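Local coordinates for heme-binding protein A / AI-2 binding protein A (Helicobacter pylori SS1, PDB 6OFQ) that probably captures short peptides in the periplasm as the substrate-binding component of an ABC transporter, and is here crystallised with the peptide STSA, at residues A[246-250]-A[251-255]; A[338-341]-A[342-345]. One frame throughout, in Å; residues are numbered along the deposited sequence.

Interaction 1. Residues A[246-250]-A[251-255]; sequences RTIPN and SSTRA
With CG anti to the backbone N (chi1 -177°), Asn250 brings OD1 to the backbone N-H groups of the first turn of helix 251-259, while Arg254, extended at chi1 and chi2 and bent at chi3 (-45°), folds its guanidinium back to the carbonyl of Ile248. The result is an asparagine N-cap, closing the tight link between strand 242-247 and the helix. OD1 of Asn250 accepts from Thr253 N at 3.0 Å, nearly straight (160°), the nitrogen being tilted from the plane of the amide carbonyl, and takes a weak bond from Ser252 N. The first regular helical bond follows, from Arg254 N to Asn250 O at 2.9 Å.

The Ile248 methyl CG2 rests against Thr253 CG2 at 3.8 Å and against the start of the Arg254 side chain. This apolar patch continues onto Ala36 of the neighbouring strand 32-37. Arg254 is buried, and its remaining terminal nitrogen, NH1, bonds to the carbonyl of Thr267; the strongest partner of the Ser251 hydroxyl is likewise a carbonyl, that of Gly268. A water bridges Pro249 O and Ser251 N. Along one edge of the Arg254 guanidinium, NE at 3.0 Å and NH2 at 2.8 Å both converge on Ile248 O, which lies almost in the guanidinium plane, with both donors in the carbonyl plane.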
loop_
_atom_site.group_PDB
_atom_site.type_symbol
_atom_site.label_atom_id
_atom_site.label_comp_id
_atom_site.label_asym_id
_atom_site.label_seq_id
_atom_site.Cartn_x
_atom_site.Cartn_y
_atom_site.Cartn_z
ATOM N N ARG A 246 13.013 -13.117 1.642
ATOM C CA ARG A 246 13.842 -13.218 0.460
ATOM C C ARG A 246 13.213 -12.511 -0.723
ATOM O O ARG A 246 12.000 -12.513 -0.953
ATOM C CB ARG A 246 14.031 -14.688 0.094
ATOM C CG ARG A 246 14.883 -15.448 1.115
ATOM C CD ARG A 246 15.412 -16.822 0.692
ATOM N NE ARG A 246 16.158 -16.687 -0.548
ATOM C CZ ARG A 246 16.416 -17.684 -1.400
ATOM N NH1 ARG A 246 16.053 -18.904 -1.102
ATOM N NH2 ARG A 246 17.039 -17.418 -2.562
ATOM N N THR A 247 14.090 -11.924 -1.529
ATOM C CA THR A 247 13.748 -11.410 -2.849
ATOM C C THR A 247 14.169 -12.368 -3.939
ATOM O O THR A 247 15.355 -12.609 -4.077
ATOM C CB THR A 247 14.333 -10.016 -3.087
ATOM O OG1 THR A 247 13.863 -9.071 -2.088
ATOM C CG2 THR A 247 13.941 -9.463 -4.452
ATOM N N ILE A 248 13.208 -12.945 -4.649
ATOM C CA ILE A 248 13.445 -13.884 -5.778
ATOM C C ILE A 248 12.590 -13.312 -6.882
ATOM O O ILE A 248 11.375 -13.478 -6.934
ATOM C CB ILE A 248 12.940 -15.300 -5.426
ATOM C CG1 ILE A 248 13.708 -15.814 -4.222
ATOM C CG2 ILE A 248 13.102 -16.249 -6.624
ATOM C CD1 ILE A 248 13.317 -17.180 -3.735
ATOM N N PRO A 249 13.227 -12.598 -7.820
ATOM C CA PRO A 249 12.452 -11.783 -8.739
ATOM C C PRO A 249 11.618 -12.516 -9.753
ATOM O O PRO A 249 10.502 -12.089 -10.084
ATOM C CB PRO A 249 13.492 -10.872 -9.437
ATOM C CG PRO A 249 14.657 -10.897 -8.526
ATOM C CD PRO A 249 14.618 -12.168 -7.732
ATOM N N ASN A 250 12.110 -13.679 -10.151
ATOM C CA ASN A 250 11.367 -14.468 -11.130
ATOM C C ASN A 250 10.305 -15.311 -10.443
ATOM O O ASN A 250 10.595 -16.119 -9.552
ATOM C CB ASN A 250 12.320 -15.354 -11.961
ATOM C CG ASN A 250 11.561 -16.120 -13.018
ATOM O OD1 ASN A 250 10.814 -17.036 -12.764
ATOM N ND2 ASN A 250 11.736 -15.709 -14.273
ATOM N N SER A 251 9.045 -15.110 -10.828
ATOM C CA SER A 251 7.953 -15.747 -10.104
ATOM C C SER A 251 7.888 -17.252 -10.288
ATOM O O SER A 251 7.369 -17.974 -9.422
ATOM C CB SER A 251 6.644 -15.091 -10.535
ATOM O OG SER A 251 6.599 -13.748 -10.066
ATOM N N SER A 252 8.397 -17.728 -11.425
ATOM C CA SER A 252 8.515 -19.175 -11.641
ATOM C C SER A 252 9.619 -19.758 -10.746
ATOM O O SER A 252 9.449 -20.796 -10.109
ATOM C CB SER A 252 8.799 -19.555 -13.113
ATOM O OG SER A 252 7.671 -19.280 -13.892
ATOM N N THR A 253 10.756 -19.092 -10.635
ATOM C CA THR A 253 11.843 -19.483 -9.744
ATOM C C THR A 253 11.374 -19.502 -8.288
ATOM O O THR A 253 11.690 -20.385 -7.482
ATOM C CB THR A 253 13.017 -18.543 -9.896
ATOM O OG1 THR A 253 13.425 -18.522 -11.283
ATOM C CG2 THR A 253 14.221 -18.922 -9.043
ATOM N N ARG A 254 10.519 -18.515 -7.955
ATOM C CA ARG A 254 9.978 -18.431 -6.594
ATOM C C ARG A 254 9.071 -19.624 -6.292
ATOM O O ARG A 254 9.188 -20.233 -5.233
ATOM C CB ARG A 254 9.265 -17.057 -6.441
ATOM C CG ARG A 254 9.021 -16.573 -5.007
ATOM C CD ARG A 254 8.182 -15.287 -4.934
ATOM N NE ARG A 254 8.658 -14.326 -5.917
ATOM C CZ ARG A 254 7.969 -13.762 -6.886
ATOM N NH1 ARG A 254 6.660 -13.803 -6.969
ATOM N NH2 ARG A 254 8.696 -13.232 -7.835
ATOM N N ALA A 255 8.159 -19.980 -7.204
ATOM C CA ALA A 255 7.368 -21.171 -7.038
ATOM C C ALA A 255 8.168 -22.456 -7.002
ATOM O O ALA A 255 7.859 -23.352 -6.216
ATOM C CB ALA A 255 6.284 -21.206 -8.094
HETATM O O HOH W 1 8.362 -12.637 -12.176
#

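Interaction 2. Residues A[338-341]-A[342-345]; sequences PFPP and TIWG
Pro340 to Ile343 form a type I beta turn, with Pro341 and Thr342 at its two central positions and a bond from Ile343 N to Pro340 O of 3.1 Å closing it.

Phe339 carries the apolar part of the contact. Its chi1 of 63° sets CG between the backbone N and the carbonyl carbon, which sends the ring across to the returning chain. There CD2 meets Ile343 CB at 3.9 Å, CE2 lies 3.7 Å from Trp344 O, and CZ is the same distance from Gly345 C. Ile343 O and Gly345 C both lie close to the ring plane, so these two groups meet the phenyl at its edge. Ile343 also reaches back with CD1 to Pro340 CD, a looser approach of 4.2 Å. Thr342 OG1 sits 3.5 Å from Pro340 CG, while its hydrogen bond goes to the carbonyl of Gly290.

In the bond that closes the turn, the N-H of Ile343 points well at the oxygen of Pro340 (162°), but the donor stands above the carbonyl plane, 38° out of it. A water donates to both Pro341 O and Ile343 O, bridging the two carbonyls.

Phe438 of helix 436-443 packs on Phe339, Pro340 and Ile343, and Gln488 of helix 477-494 touches the Phe339 ring and donates to Gly345 O. The arrangement is a type I turn at consecutive prolines, with the ring of the preceding phenylalanine packed against the chain that leaves it, reversing the loop between strand 332-334 and helix 357-366 in this type II periplasmic binding protein.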
loop_
_atom_site.group_PDB
_atom_site.type_symbol
_atom_site.label_atom_id
_atom_site.label_comp_id
_atom_site.label_asym_id
_atom_site.label_seq_id
_atom_site.Cartn_x
_atom_site.Cartn_y
_atom_site.Cartn_z
ATOM N N PRO A 338 -12.814 2.819 -8.618
ATOM C CA PRO A 338 -11.390 2.840 -8.231
ATOM C C PRO A 338 -10.999 1.924 -7.102
ATOM O O PRO A 338 -9.816 1.678 -6.942
ATOM C CB PRO A 338 -11.113 4.273 -7.840
ATOM C CG PRO A 338 -12.161 5.037 -8.610
ATOM C CD PRO A 338 -13.400 4.177 -8.598
ATOM N N PHE A 339 -11.948 1.411 -6.337
ATOM C CA PHE A 339 -11.703 0.528 -5.192
ATOM C C PHE A 339 -12.586 -0.715 -5.301
ATOM O O PHE A 339 -13.620 -0.672 -5.963
ATOM C CB PHE A 339 -11.876 1.280 -3.877
ATOM C CG PHE A 339 -13.264 1.784 -3.654
ATOM C CD1 PHE A 339 -13.642 3.061 -4.003
ATOM C CD2 PHE A 339 -14.170 1.045 -2.916
ATOM C CE1 PHE A 339 -14.935 3.508 -3.741
ATOM C CE2 PHE A 339 -15.453 1.469 -2.662
ATOM C CZ PHE A 339 -15.839 2.723 -3.016
ATOM N N PRO A 340 -12.221 -1.796 -4.618
ATOM C CA PRO A 340 -12.919 -3.075 -4.808
ATOM C C PRO A 340 -14.218 -3.153 -4.005
ATOM O O PRO A 340 -14.371 -2.463 -2.985
ATOM C CB PRO A 340 -11.893 -4.103 -4.365
ATOM C CG PRO A 340 -11.075 -3.393 -3.336
ATOM C CD PRO A 340 -10.951 -1.984 -3.902
ATOM N N PRO A 341 -15.102 -4.083 -4.403
ATOM C CA PRO A 341 -16.418 -4.220 -3.793
ATOM C C PRO A 341 -16.405 -4.847 -2.404
ATOM O O PRO A 341 -17.464 -4.886 -1.775
ATOM C CB PRO A 341 -17.217 -5.034 -4.807
ATOM C CG PRO A 341 -16.229 -5.693 -5.618
ATOM C CD PRO A 341 -15.008 -4.854 -5.660
ATOM N N THR A 342 -15.232 -5.261 -1.946
ATOM C CA THR A 342 -15.039 -5.652 -0.541
ATOM C C THR A 342 -15.069 -4.445 0.398
ATOM O O THR A 342 -15.097 -4.716 1.585
ATOM C CB THR A 342 -13.720 -6.392 -0.418
ATOM O OG1 THR A 342 -12.742 -5.688 -1.234
ATOM C CG2 THR A 342 -13.874 -7.782 -0.970
ATOM N N ILE A 343 -15.084 -3.221 -0.087
ATOM C CA ILE A 343 -15.196 -2.051 0.747
ATOM C C ILE A 343 -16.603 -1.481 0.546
ATOM O O ILE A 343 -17.112 -1.371 -0.561
ATOM C CB ILE A 343 -14.086 -1.068 0.370
ATOM C CG1 ILE A 343 -12.716 -1.701 0.529
ATOM C CG2 ILE A 343 -14.200 0.216 1.196
ATOM C CD1 ILE A 343 -11.593 -0.802 0.072
ATOM N N TRP A 344 -17.118 -0.992 1.675
ATOM C CA TRP A 344 -18.364 -0.286 1.622
ATOM C C TRP A 344 -18.354 0.953 0.740
ATOM O O TRP A 344 -17.291 1.554 0.512
ATOM C CB TRP A 344 -18.823 0.127 3.018
ATOM C CG TRP A 344 -17.967 1.155 3.748
ATOM C CD1 TRP A 344 -16.870 0.888 4.505
ATOM C CD2 TRP A 344 -18.079 2.577 3.677
ATOM N NE1 TRP A 344 -16.329 2.060 5.004
ATOM C CE2 TRP A 344 -17.064 3.105 4.512
ATOM C CE3 TRP A 344 -18.943 3.470 3.018
ATOM C CZ2 TRP A 344 -16.882 4.449 4.744
ATOM C CZ3 TRP A 344 -18.735 4.848 3.289
ATOM C CH2 TRP A 344 -17.707 5.303 4.075
ATOM N N GLY A 345 -19.511 1.345 0.204
ATOM C CA GLY A 345 -19.597 2.560 -0.588
ATOM C C GLY A 345 -19.369 2.380 -2.074
ATOM O O GLY A 345 -19.551 3.308 -2.867
HETATM O O HOH W 2 -19.681 -2.747 -1.077
#

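Interactions 1 and 2 are separate local structures, following each other along the chain with centres 30 Å apart and nearest atoms about 21 Å apart. Residues 246-255 lead from a five-stranded mixed sheet into a helix, whereas residues 338-345 lie in a loop that follows a strand of the seven-stranded mixed sheet. The centre of interaction 1 lies about 21 Å, and that of interaction 2 about 15 Å, from the centre of the chain. One contact is built on a polar cap and a buried guanidinium, the other on a single turn bond and an aromatic ring. Both belong to the family 5 solute-binding region.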